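Local structure of tail fiber protein (Acinetobacter phage AM24, 5W5P) at residues G511-G523 against V535-L547. The protein probably recognises and degrades the capsular polysaccharide of Acinetobacter baumannii as the trimeric tailspike through which the phage attaches to its host. Sequence-based numbering, arbitrary orientation.
Sequences GAAVAKVSLVVQG and VYVAASLTGFTQL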
ATOM      1  N   GLY A 511     -51.088   2.665   4.573  1.00 57.00           N
ATOM      2  CA  GLY A 511     -50.783   3.001   5.951  1.00 53.54           C
ATOM      3  C   GLY A 511     -49.333   2.710   6.256  1.00 53.51           C
ATOM      4  O   GLY A 511     -48.642   2.017   5.501  1.00 49.16           O
ATOM      5  N   ALA A 512     -48.874   3.252   7.380  1.00 45.97           N
ATOM      6  CA  ALA A 512     -47.487   3.076   7.782  1.00 53.30           C
ATOM      7  C   ALA A 512     -47.376   3.275   9.284  1.00 48.05           C
ATOM      8  O   ALA A 512     -48.012   4.164   9.847  1.00 47.52           O
ATOM      9  CB  ALA A 512     -46.556   4.045   7.039  1.00 44.37           C
ATOM     10  N   ALA A 513     -46.555   2.442   9.915  1.00 46.91           N
ATOM     11  CA  ALA A 513     -46.339   2.504  11.350  1.00 47.32           C
ATOM     12  C   ALA A 513     -44.963   1.934  11.658  1.00 49.05           C
ATOM     13  O   ALA A 513     -44.294   1.367  10.788  1.00 48.54           O
ATOM     14  CB  ALA A 513     -47.426   1.738  12.111  1.00 47.37           C
ATOM     15  N   VAL A 514     -44.545   2.084  12.910  1.00 48.35           N
ATOM     16  CA  VAL A 514     -43.278   1.520  13.363  1.00 46.46           C
ATOM     17  C   VAL A 514     -43.431   1.118  14.824  1.00 47.56           C
ATOM     18  O   VAL A 514     -44.011   1.859  15.626  1.00 50.59           O
ATOM     19  CB  VAL A 514     -42.104   2.503  13.157  1.00 43.57           C
ATOM     20  CG1 VAL A 514     -42.452   3.878  13.694  1.00 44.52           C
ATOM     21  CG2 VAL A 514     -40.820   1.973  13.793  1.00 40.00           C
ATOM     22  N   ALA A 515     -42.944  -0.075  15.155  1.00 46.10           N
ATOM     23  CA  ALA A 515     -42.952  -0.591  16.515  1.00 45.55           C
ATOM     24  C   ALA A 515     -41.528  -0.680  17.043  1.00 46.54           C
ATOM     25  O   ALA A 515     -40.604  -1.052  16.312  1.00 49.26           O
ATOM     26  CB  ALA A 515     -43.613  -1.971  16.579  1.00 42.81           C
ATOM     27  N   LYS A 516     -41.354  -0.335  18.313  1.00 47.03           N
ATOM     28  CA  LYS A 516     -40.086  -0.492  19.012  1.00 45.02           C
ATOM     29  C   LYS A 516     -40.236  -1.616  20.030  1.00 48.89           C
ATOM     30  O   LYS A 516     -41.055  -1.516  20.951  1.00 54.46           O
ATOM     31  CB  LYS A 516     -39.675   0.812  19.694  1.00 46.87           C
ATOM     32  CG  LYS A 516     -39.789   2.043  18.804  1.00 45.29           C
ATOM     33  CD  LYS A 516     -38.869   1.949  17.600  1.00 42.16           C
ATOM     34  CE  LYS A 516     -37.409   1.903  18.034  1.00 42.05           C
ATOM     35  NZ  LYS A 516     -36.449   1.941  16.887  1.00 39.10           N
ATOM     36  N   VAL A 517     -39.456  -2.682  19.858  1.00 47.96           N
ATOM     37  CA  VAL A 517     -39.536  -3.871  20.700  1.00 46.89           C
ATOM     38  C   VAL A 517     -38.182  -4.109  21.352  1.00 45.42           C
ATOM     39  O   VAL A 517     -37.138  -3.840  20.748  1.00 47.37           O
ATOM     40  CB  VAL A 517     -39.978  -5.108  19.887  1.00 46.62           C
ATOM     41  CG1 VAL A 517     -40.065  -6.336  20.775  1.00 43.96           C
ATOM     42  CG2 VAL A 517     -41.320  -4.847  19.220  1.00 48.83           C
ATOM     43  N   SER A 518     -38.204  -4.604  22.588  1.00 44.66           N
ATOM     44  CA  SER A 518     -37.007  -5.021  23.305  1.00 48.33           C
ATOM     45  C   SER A 518     -37.111  -6.508  23.623  1.00 52.97           C
ATOM     46  O   SER A 518     -38.190  -7.002  23.969  1.00 58.35           O
ATOM     47  CB  SER A 518     -36.828  -4.205  24.592  1.00 54.01           C
ATOM     48  OG  SER A 518     -35.493  -4.261  25.061  1.00 59.63           O
ATOM     49  N   LEU A 519     -35.990  -7.225  23.497  1.00 51.46           N
ATOM     50  CA  LEU A 519     -35.956  -8.673  23.650  1.00 47.53           C
ATOM     51  C   LEU A 519     -34.863  -9.097  24.619  1.00 50.66           C
ATOM     52  O   LEU A 519     -33.833  -8.431  24.754  1.00 57.50           O
ATOM     53  CB  LEU A 519     -35.691  -9.390  22.317  1.00 45.14           C
ATOM     54  CG  LEU A 519     -36.493  -8.990  21.091  1.00 47.38           C
ATOM     55  CD1 LEU A 519     -35.961  -9.713  19.871  1.00 47.24           C
ATOM     56  CD2 LEU A 519     -37.939  -9.329  21.318  1.00 52.63           C
ATOM     57  N   VAL A 520     -35.083 -10.241  25.261  1.00 48.37           N
ATOM     58  CA  VAL A 520     -34.043 -10.950  25.995  1.00 47.48           C
ATOM     59  C   VAL A 520     -34.110 -12.417  25.586  1.00 48.42           C
ATOM     60  O   VAL A 520     -35.199 -12.994  25.503  1.00 48.07           O
ATOM     61  CB  VAL A 520     -34.198 -10.786  27.522  1.00 46.22           C
ATOM     62  CG1 VAL A 520     -35.631 -11.083  27.958  1.00 42.93           C
ATOM     63  CG2 VAL A 520     -33.199 -11.660  28.269  1.00 45.70           C
ATOM     64  N   VAL A 521     -32.952 -13.012  25.293  1.00 48.35           N
ATOM     65  CA  VAL A 521     -32.855 -14.406  24.867  1.00 48.46           C
ATOM     66  C   VAL A 521     -31.992 -15.153  25.877  1.00 50.24           C
ATOM     67  O   VAL A 521     -30.865 -14.732  26.161  1.00 49.79           O
ATOM     68  CB  VAL A 521     -32.262 -14.524  23.447  1.00 45.21           C
ATOM     69  CG1 VAL A 521     -32.497 -15.918  22.879  1.00 42.72           C
ATOM     70  CG2 VAL A 521     -32.851 -13.463  22.528  1.00 41.45           C
ATOM     71  N   GLN A 522     -32.512 -16.260  26.409  1.00 43.85           N
ATOM     72  CA  GLN A 522     -31.775 -17.029  27.405  1.00 47.04           C
ATOM     73  C   GLN A 522     -32.289 -18.463  27.443  1.00 48.50           C
ATOM     74  O   GLN A 522     -33.501 -18.699  27.427  1.00 46.45           O
ATOM     75  CB  GLN A 522     -31.891 -16.395  28.799  1.00 45.59           C
ATOM     76  CG  GLN A 522     -31.290 -17.228  29.942  1.00 45.30           C
ATOM     77  CD  GLN A 522     -29.762 -17.167  29.992  1.00 58.56           C
ATOM     78  OE1 GLN A 522     -29.165 -16.086  29.961  1.00 44.06           O
ATOM     79  NE2 GLN A 522     -29.126 -18.333  30.077  1.00 45.44           N
ATOM     80  N   GLY A 523     -31.355 -19.411  27.505  1.00 45.79           N
ATOM     81  CA  GLY A 523     -31.650 -20.819  27.643  1.00 47.14           C
ATOM     82  C   GLY A 523     -30.916 -21.413  28.832  1.00 51.17           C
ATOM     83  O   GLY A 523     -30.671 -20.746  29.842  1.00 51.65           O
ATOM     84  N   VAL A 535     -33.661 -21.952  23.317  1.00 50.07           N
ATOM     85  CA  VAL A 535     -33.508 -20.662  23.975  1.00 52.34           C
ATOM     86  C   VAL A 535     -34.814 -19.893  23.827  1.00 55.03           C
ATOM     87  O   VAL A 535     -35.480 -19.972  22.789  1.00 58.71           O
ATOM     88  CB  VAL A 535     -32.323 -19.856  23.404  1.00 48.65           C
ATOM     89  CG1 VAL A 535     -31.005 -20.473  23.864  1.00 45.36           C
ATOM     90  CG2 VAL A 535     -32.403 -19.784  21.886  1.00 44.93           C
ATOM     91  N   TYR A 536     -35.176 -19.149  24.863  1.00 52.32           N
ATOM     92  CA  TYR A 536     -36.487 -18.528  24.946  1.00 53.26           C
ATOM     93  C   TYR A 536     -36.373 -17.013  24.840  1.00 54.94           C
ATOM     94  O   TYR A 536     -35.351 -16.421  25.199  1.00 54.08           O
ATOM     95  CB  TYR A 536     -37.182 -18.933  26.246  1.00 50.15           C
ATOM     96  CG  TYR A 536     -37.063 -20.416  26.522  1.00 53.90           C
ATOM     97  CD1 TYR A 536     -37.893 -21.329  25.878  1.00 56.09           C
ATOM     98  CD2 TYR A 536     -36.112 -20.908  27.410  1.00 52.77           C
ATOM     99  CE1 TYR A 536     -37.789 -22.690  26.116  1.00 52.70           C
ATOM    100  CE2 TYR A 536     -35.999 -22.269  27.652  1.00 51.93           C
ATOM    101  CZ  TYR A 536     -36.842 -23.155  27.001  1.00 52.25           C
ATOM    102  OH  TYR A 536     -36.743 -24.510  27.233  1.00 54.69           O
ATOM    103  N   VAL A 537     -37.439 -16.396  24.330  1.00 52.70           N
ATOM    104  CA  VAL A 537     -37.488 -14.964  24.073  1.00 50.32           C
ATOM    105  C   VAL A 537     -38.650 -14.361  24.849  1.00 53.26           C
ATOM    106  O   VAL A 537     -39.748 -14.928  24.886  1.00 50.22           O
ATOM    107  CB  VAL A 537     -37.635 -14.664  22.565  1.00 49.14           C
ATOM    108  CG1 VAL A 537     -37.884 -13.178  22.331  1.00 43.34           C
ATOM    109  CG2 VAL A 537     -36.407 -15.138  21.799  1.00 47.38           C
ATOM    110  N   ALA A 538     -38.402 -13.210  25.469  1.00 54.73           N
ATOM    111  CA  ALA A 538     -39.445 -12.357  26.019  1.00 49.62           C
ATOM    112  C   ALA A 538     -39.356 -11.000  25.336  1.00 49.37           C
ATOM    113  O   ALA A 538     -38.273 -10.410  25.261  1.00 53.16           O
ATOM    114  CB  ALA A 538     -39.306 -12.208  27.534  1.00 45.48           C
ATOM    115  N   ALA A 539     -40.485 -10.517  24.832  1.00 47.99           N
ATOM    116  CA  ALA A 539     -40.560  -9.264  24.099  1.00 46.38           C
ATOM    117  C   ALA A 539     -41.423  -8.256  24.849  1.00 46.07           C
ATOM    118  O   ALA A 539     -42.313  -8.616  25.621  1.00 46.41           O
ATOM    119  CB  ALA A 539     -41.137  -9.483  22.696  1.00 46.55           C
ATOM    120  N   SER A 540     -41.159  -6.978  24.595  1.00 45.46           N
ATOM    121  CA  SER A 540     -41.945  -5.911  25.194  1.00 44.78           C
ATOM    122  C   SER A 540     -42.041  -4.759  24.208  1.00 45.13           C
ATOM    123  O   SER A 540     -41.026  -4.324  23.662  1.00 48.08           O
ATOM    124  CB  SER A 540     -41.317  -5.441  26.506  1.00 46.10           C
ATOM    125  OG  SER A 540     -42.136  -4.486  27.147  1.00 51.84           O
ATOM    126  N   LEU A 541     -43.258  -4.277  23.976  1.00 47.65           N
ATOM    127  CA  LEU A 541     -43.487  -3.137  23.091  1.00 46.82           C
ATOM    128  C   LEU A 541     -43.094  -1.868  23.839  1.00 51.64           C
ATOM    129  O   LEU A 541     -43.834  -1.388  24.702  1.00 59.74           O
ATOM    130  CB  LEU A 541     -44.944  -3.093  22.644  1.00 44.16           C
ATOM    131  CG  LEU A 541     -45.334  -2.000  21.650  1.00 47.13           C
ATOM    132  CD1 LEU A 541     -44.610  -2.196  20.322  1.00 42.97           C
ATOM    133  CD2 LEU A 541     -46.848  -1.960  21.445  1.00 44.47           C
ATOM    134  N   THR A 542     -41.923  -1.320  23.512  1.00 46.00           N
ATOM    135  CA  THR A 542     -41.441  -0.114  24.174  1.00 46.19           C
ATOM    136  C   THR A 542     -41.928   1.164  23.507  1.00 48.00           C
ATOM    137  O   THR A 542     -41.984   2.210  24.161  1.00 51.46           O
ATOM    138  CB  THR A 542     -39.907  -0.095  24.216  1.00 46.74           C
ATOM    139  OG1 THR A 542     -39.390   0.440  22.988  1.00 42.98           O
ATOM    140  CG2 THR A 542     -39.365  -1.495  24.425  1.00 52.63           C
ATOM    141  N   GLY A 543     -42.270   1.113  22.226  1.00 49.37           N
ATOM    142  CA  GLY A 543     -42.701   2.303  21.521  1.00 51.00           C
ATOM    143  C   GLY A 543     -43.542   1.941  20.322  1.00 53.11           C
ATOM    144  O   GLY A 543     -43.399   0.858  19.744  1.00 51.85           O
ATOM    145  N   PHE A 544     -44.435   2.855  19.949  1.00 53.05           N
ATOM    146  CA  PHE A 544     -45.283   2.652  18.785  1.00 52.37           C
ATOM    147  C   PHE A 544     -45.769   4.006  18.291  1.00 52.45           C
ATOM    148  O   PHE A 544     -46.110   4.879  19.093  1.00 52.44           O
ATOM    149  CB  PHE A 544     -46.475   1.739  19.107  1.00 49.20           C
ATOM    150  CG  PHE A 544     -47.406   1.531  17.947  1.00 49.67           C
ATOM    151  CD1 PHE A 544     -47.141   0.564  16.995  1.00 51.11           C
ATOM    152  CD2 PHE A 544     -48.542   2.307  17.804  1.00 52.65           C
ATOM    153  CE1 PHE A 544     -47.991   0.372  15.924  1.00 53.07           C
ATOM    154  CE2 PHE A 544     -49.398   2.121  16.736  1.00 56.51           C
ATOM    155  CZ  PHE A 544     -49.120   1.152  15.793  1.00 56.12           C
ATOM    156  N   THR A 545     -45.784   4.175  16.975  1.00 51.03           N
ATOM    157  CA  THR A 545     -46.389   5.352  16.371  1.00 54.48           C
ATOM    158  C   THR A 545     -46.820   4.991  14.960  1.00 53.75           C
ATOM    159  O   THR A 545     -46.202   4.150  14.303  1.00 52.99           O
ATOM    160  CB  THR A 545     -45.438   6.559  16.354  1.00 54.19           C
ATOM    161  OG1 THR A 545     -46.013   7.617  15.576  1.00 62.79           O
ATOM    162  CG2 THR A 545     -44.101   6.189  15.771  1.00 46.11           C
ATOM    163  N   GLN A 546     -47.899   5.625  14.511  1.00 51.40           N
ATOM    164  CA  GLN A 546     -48.439   5.378  13.186  1.00 48.87           C
ATOM    165  C   GLN A 546     -48.968   6.682  12.621  1.00 48.50           C
ATOM    166  O   GLN A 546     -49.341   7.594  13.362  1.00 45.67           O
ATOM    167  CB  GLN A 546     -49.557   4.327  13.208  1.00 49.85           C
ATOM    168  CG  GLN A 546     -50.848   4.786  13.871  1.00 52.57           C
ATOM    169  CD  GLN A 546     -51.803   3.639  14.137  1.00 51.89           C
ATOM    170  OE1 GLN A 546     -52.030   2.788  13.276  1.00 53.64           O
ATOM    171  NE2 GLN A 546     -52.356   3.603  15.341  1.00 51.74           N
ATOM    172  N   LEU A 547     -48.987   6.768  11.298  1.00 52.18           N
ATOM    173  CA  LEU A 547     -49.582   7.913  10.632  1.00 52.86           C
ATOM    174  C   LEU A 547     -51.091   7.722  10.547  1.00 51.53           C
ATOM    175  O   LEU A 547     -51.570   6.647  10.172  1.00 50.16           O
ATOM    176  CB  LEU A 547     -48.976   8.093   9.242  1.00 50.67           C
ATOM    177  CG  LEU A 547     -47.649   8.848   9.244  1.00 49.04           C
ATOM    178  CD1 LEU A 547     -46.741   8.353   8.124  1.00 45.89           C
ATOM    179  CD2 LEU A 547     -47.893  10.347   9.136  1.00 45.47           C
TER
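Leu519 lays its CD2 methyl over Ala539, 3.5 Å from Ala539 CB, and the same methyl reaches Val537 CG1 at 4.0 Å. With CG anti to the carbonyl carbon (chi1 -48°), the leucine leans across to the neighbouring strand, where the small alanine makes room for it. Val517 adds CG1 beside it, 3.8 Å from Ala539 CB, while Val521 and Val537 lie side by side. The β-branched valines suit the extended backbone, and with the leucine and alanine they form one face of an antiparallel β-hairpin; Leu569 and Ile571 of strand 569-574 pack on Ala539, and Ile481 of helix 479-483 packs on Val521. Farther along, Phe544 offers its ring edge to Ala515 CB.

The ladder is broken once by a classic bulge, with Thr542 and Gly543 both opposite Lys516. The carbonyl of Lys516 accepts two backbone N-H groups, from Thr542 N at 2.7 Å and from Gly543 N at 3.2 Å; sharing one oxygen, both donors sit about 20° from the carbonyl plane and neither bond is straight. Glycine fits here because the Lys516 side chain, its CG 4.0 Å from Gly543 CA, occupies the side where a β-carbon would project. Thr542 sets its CG2 methyl against Ser518 CB, 3.7 Å away.

On the face carrying Val514 and Thr545, Val514 CG1 meets Thr545 CG2 at 3.5 Å, and neighbouring subunits close over this side. The bent chain of Lys516 carries NZ to a hydrogen bond with Asn497 OD1 of its own chain and a salt bridge with Asp495 of a neighbouring subunit, while Tyr536 OH hydrogen-bonds to Val551 O of the other neighbouring subunit. The hairpin thus turns a greasy face to its own domain and a more polar one to the trimer interface, where these polar links between subunits probably help fix how the three chains fit together.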